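Local coordinates for quinonprotein alcohol dehydrogenase-like protein (Bacteroides thetaiotaomicron VPI-5482, PDB 4R5O), which is of unknown function but binds calcium ions and joins an immunoglobulin-like beta-sandwich domain to a seven-bladed beta-propeller, at residues N113-T117 and E118-A122. Sequence-based numbering, arbitrary orientation.
Sequences NFYDT and EKKTA
Asp116 grips the turn that follows it through a single carboxylate oxygen, OD1, which accepts two backbone N-H groups. Glu118 N lies 2.9 Å from Asp116 OD1 and meets it nearly end-on to the C-O bond, whereas Lys119 N, 3.0 Å from the same OD1, approaches from well above the carboxylate plane, with a straighter N-H...O angle of 164°. With CG anti to the backbone N (chi1 -165°), the carboxylate is carried over the turn, where both N-H groups converge. A leucine in place of Asp116 would probably leave the amides of Glu118 and Lys119 without their shared acceptor and the turn less firmly set.

Backbone bonds close the hairpin. Asp116 N donates to Thr121 O at 2.8 Å and 169°, while Asp116 O receives weak bonds from both Lys120 N and Thr121 N. Lys120 and Thr121 thus both face Asp116, a G1 beta bulge, and Lys120 has the positive phi characteristic of its first position. The hairpin links strand 111-116 to 121-123, an outermost strand of its four-stranded antiparallel sheet in the propeller.

Van der Waals contacts lie on both faces of the hairpin. The extended Lys119 chain crosses the Asp116 carboxylate, its CD 3.4 Å from Asp116 OD2; Lys119 NZ stays beyond salt-bridge range, though its charge may still favour the carboxylate. Opposite, the Tyr115 ring runs obliquely beside the bulge backbone, its CD1 in apolar contact with Ala122 CB at 4.1 Å and its OH 3.5 Å from Lys120 CA. That hydroxyl is hydrogen-bonded to His411 ND1 of strand 409-416.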
ATOM      1  N   ASN A 113       1.978  -4.417  -5.221  1.00 39.56           N
ATOM      2  CA  ASN A 113       1.660  -5.594  -6.039  1.00 39.63           C
ATOM      3  C   ASN A 113       0.139  -5.790  -6.083  1.00 44.26           C
ATOM      4  O   ASN A 113      -0.527  -5.490  -5.084  1.00 44.48           O
ATOM      5  CB  ASN A 113       2.351  -6.824  -5.474  1.00 36.00           C
ATOM      6  CG  ASN A 113       3.795  -6.617  -5.115  1.00 51.44           C
ATOM      7  OD1 ASN A 113       4.688  -6.694  -5.951  1.00 49.80           O
ATOM      8  ND2 ASN A 113       4.059  -6.354  -3.846  1.00 43.44           N
ATOM      9  N   PHE A 114      -0.427  -6.251  -7.210  1.00 39.93           N
ATOM     10  CA  PHE A 114      -1.880  -6.410  -7.263  1.00 39.51           C
ATOM     11  C   PHE A 114      -2.287  -7.854  -7.505  1.00 48.50           C
ATOM     12  O   PHE A 114      -1.763  -8.491  -8.414  1.00 51.60           O
ATOM     13  CB  PHE A 114      -2.513  -5.525  -8.346  1.00 39.92           C
ATOM     14  CG  PHE A 114      -4.027  -5.606  -8.408  1.00 40.43           C
ATOM     15  CD1 PHE A 114      -4.817  -4.926  -7.485  1.00 40.67           C
ATOM     16  CD2 PHE A 114      -4.661  -6.303  -9.434  1.00 42.40           C
ATOM     17  CE1 PHE A 114      -6.212  -4.956  -7.580  1.00 41.73           C
ATOM     18  CE2 PHE A 114      -6.061  -6.367  -9.503  1.00 44.60           C
ATOM     19  CZ  PHE A 114      -6.827  -5.708  -8.567  1.00 41.72           C
ATOM     20  N   TYR A 115      -3.256  -8.347  -6.720  1.00 44.26           N
ATOM     21  CA  TYR A 115      -3.816  -9.675  -6.891  1.00 44.44           C
ATOM     22  C   TYR A 115      -5.287  -9.562  -7.308  1.00 49.94           C
ATOM     23  O   TYR A 115      -6.112  -9.016  -6.572  1.00 48.16           O
ATOM     24  CB  TYR A 115      -3.662 -10.532  -5.618  1.00 45.20           C
ATOM     25  CG  TYR A 115      -4.274 -11.913  -5.748  1.00 47.34           C
ATOM     26  CD1 TYR A 115      -3.637 -12.918  -6.474  1.00 49.14           C
ATOM     27  CD2 TYR A 115      -5.492 -12.216  -5.149  1.00 49.17           C
ATOM     28  CE1 TYR A 115      -4.194 -14.192  -6.592  1.00 48.67           C
ATOM     29  CE2 TYR A 115      -6.047 -13.495  -5.241  1.00 50.55           C
ATOM     30  CZ  TYR A 115      -5.394 -14.477  -5.959  1.00 53.87           C
ATOM     31  OH  TYR A 115      -5.942 -15.732  -6.022  1.00 56.60           O
ATOM     32  N   ASP A 116      -5.608 -10.114  -8.486  1.00 50.59           N
ATOM     33  CA  ASP A 116      -6.952 -10.136  -9.051  1.00 51.40           C
ATOM     34  C   ASP A 116      -7.718 -11.358  -8.496  1.00 58.25           C
ATOM     35  O   ASP A 116      -7.358 -12.498  -8.795  1.00 57.99           O
ATOM     36  CB  ASP A 116      -6.848 -10.163 -10.581  1.00 53.34           C
ATOM     37  CG  ASP A 116      -8.118  -9.824 -11.335  1.00 65.94           C
ATOM     38  OD1 ASP A 116      -9.184 -10.362 -10.976  1.00 66.19           O
ATOM     39  OD2 ASP A 116      -8.028  -9.082 -12.346  1.00 74.60           O
ATOM     40  N   THR A 117      -8.770 -11.120  -7.678  1.00 55.97           N
ATOM     41  CA  THR A 117      -9.574 -12.199  -7.087  1.00 56.36           C
ATOM     42  C   THR A 117     -10.478 -12.885  -8.150  1.00 61.71           C
ATOM     43  O   THR A 117     -11.029 -13.954  -7.866  1.00 62.21           O
ATOM     44  CB  THR A 117     -10.431 -11.695  -5.915  1.00 61.61           C
ATOM     45  OG1 THR A 117     -11.211 -10.586  -6.352  1.00 66.50           O
ATOM     46  CG2 THR A 117      -9.602 -11.306  -4.699  1.00 55.76           C
ATOM     47  N   GLU A 118     -10.614 -12.299  -9.355  1.00 58.46           N
ATOM     48  CA  GLU A 118     -11.425 -12.876 -10.427  1.00 59.32           C
ATOM     49  C   GLU A 118     -10.566 -13.774 -11.314  1.00 61.58           C
ATOM     50  O   GLU A 118     -10.983 -14.902 -11.603  1.00 63.64           O
ATOM     51  CB  GLU A 118     -12.122 -11.796 -11.271  1.00 61.29           C
ATOM     52  CG  GLU A 118     -13.339 -11.189 -10.595  1.00 77.17           C
ATOM     53  CD  GLU A 118     -14.157 -10.220 -11.437  1.00112.44           C
ATOM     54  OE1 GLU A 118     -13.653  -9.735 -12.479  1.00111.02           O
ATOM     55  OE2 GLU A 118     -15.301  -9.919 -11.028  1.00111.69           O
ATOM     56  N   LYS A 119      -9.383 -13.283 -11.729  1.00 53.70           N
ATOM     57  CA  LYS A 119      -8.429 -14.005 -12.572  1.00 52.98           C
ATOM     58  C   LYS A 119      -7.509 -14.920 -11.742  1.00 57.45           C
ATOM     59  O   LYS A 119      -6.785 -15.717 -12.326  1.00 57.97           O
ATOM     60  CB  LYS A 119      -7.561 -13.022 -13.383  1.00 54.26           C
ATOM     61  CG  LYS A 119      -8.325 -12.064 -14.296  1.00 64.97           C
ATOM     62  CD  LYS A 119      -7.405 -11.076 -14.996  1.00 70.30           C
ATOM     63  CE  LYS A 119      -8.160 -10.134 -15.906  1.00 88.16           C
ATOM     64  NZ  LYS A 119      -7.264  -9.182 -16.631  1.00 97.53           N
ATOM     65  N   LYS A 120      -7.503 -14.789 -10.393  1.00 54.60           N
ATOM     66  CA  LYS A 120      -6.601 -15.510  -9.458  1.00 54.34           C
ATOM     67  C   LYS A 120      -5.137 -15.327  -9.924  1.00 58.48           C
ATOM     68  O   LYS A 120      -4.357 -16.289  -9.971  1.00 58.43           O
ATOM     69  CB  LYS A 120      -6.957 -17.005  -9.301  1.00 57.79           C
ATOM     70  CG  LYS A 120      -8.225 -17.297  -8.486  1.00 61.76           C
ATOM     71  CD  LYS A 120      -8.327 -18.803  -8.161  1.00 69.63           C
ATOM     72  CE  LYS A 120      -9.356 -19.201  -7.122  1.00 69.56           C
ATOM     73  NZ  LYS A 120     -10.755 -18.993  -7.551  1.00 71.68           N
ATOM     74  N   THR A 121      -4.802 -14.078 -10.323  1.00 54.43           N
ATOM     75  CA  THR A 121      -3.500 -13.712 -10.871  1.00 54.15           C
ATOM     76  C   THR A 121      -2.904 -12.560 -10.085  1.00 56.31           C
ATOM     77  O   THR A 121      -3.604 -11.587  -9.779  1.00 55.11           O
ATOM     78  CB  THR A 121      -3.642 -13.347 -12.372  1.00 61.68           C
ATOM     79  OG1 THR A 121      -4.145 -14.488 -13.073  1.00 70.09           O
ATOM     80  CG2 THR A 121      -2.331 -12.914 -13.006  1.00 54.49           C
ATOM     81  N   ALA A 122      -1.590 -12.679  -9.801  1.00 51.50           N
ATOM     82  CA  ALA A 122      -0.776 -11.693  -9.122  1.00 50.01           C
ATOM     83  C   ALA A 122       0.067 -10.916 -10.101  1.00 54.09           C
ATOM     84  O   ALA A 122       0.647 -11.507 -11.004  1.00 56.84           O
ATOM     85  CB  ALA A 122       0.114 -12.373  -8.108  1.00 50.64           C
TER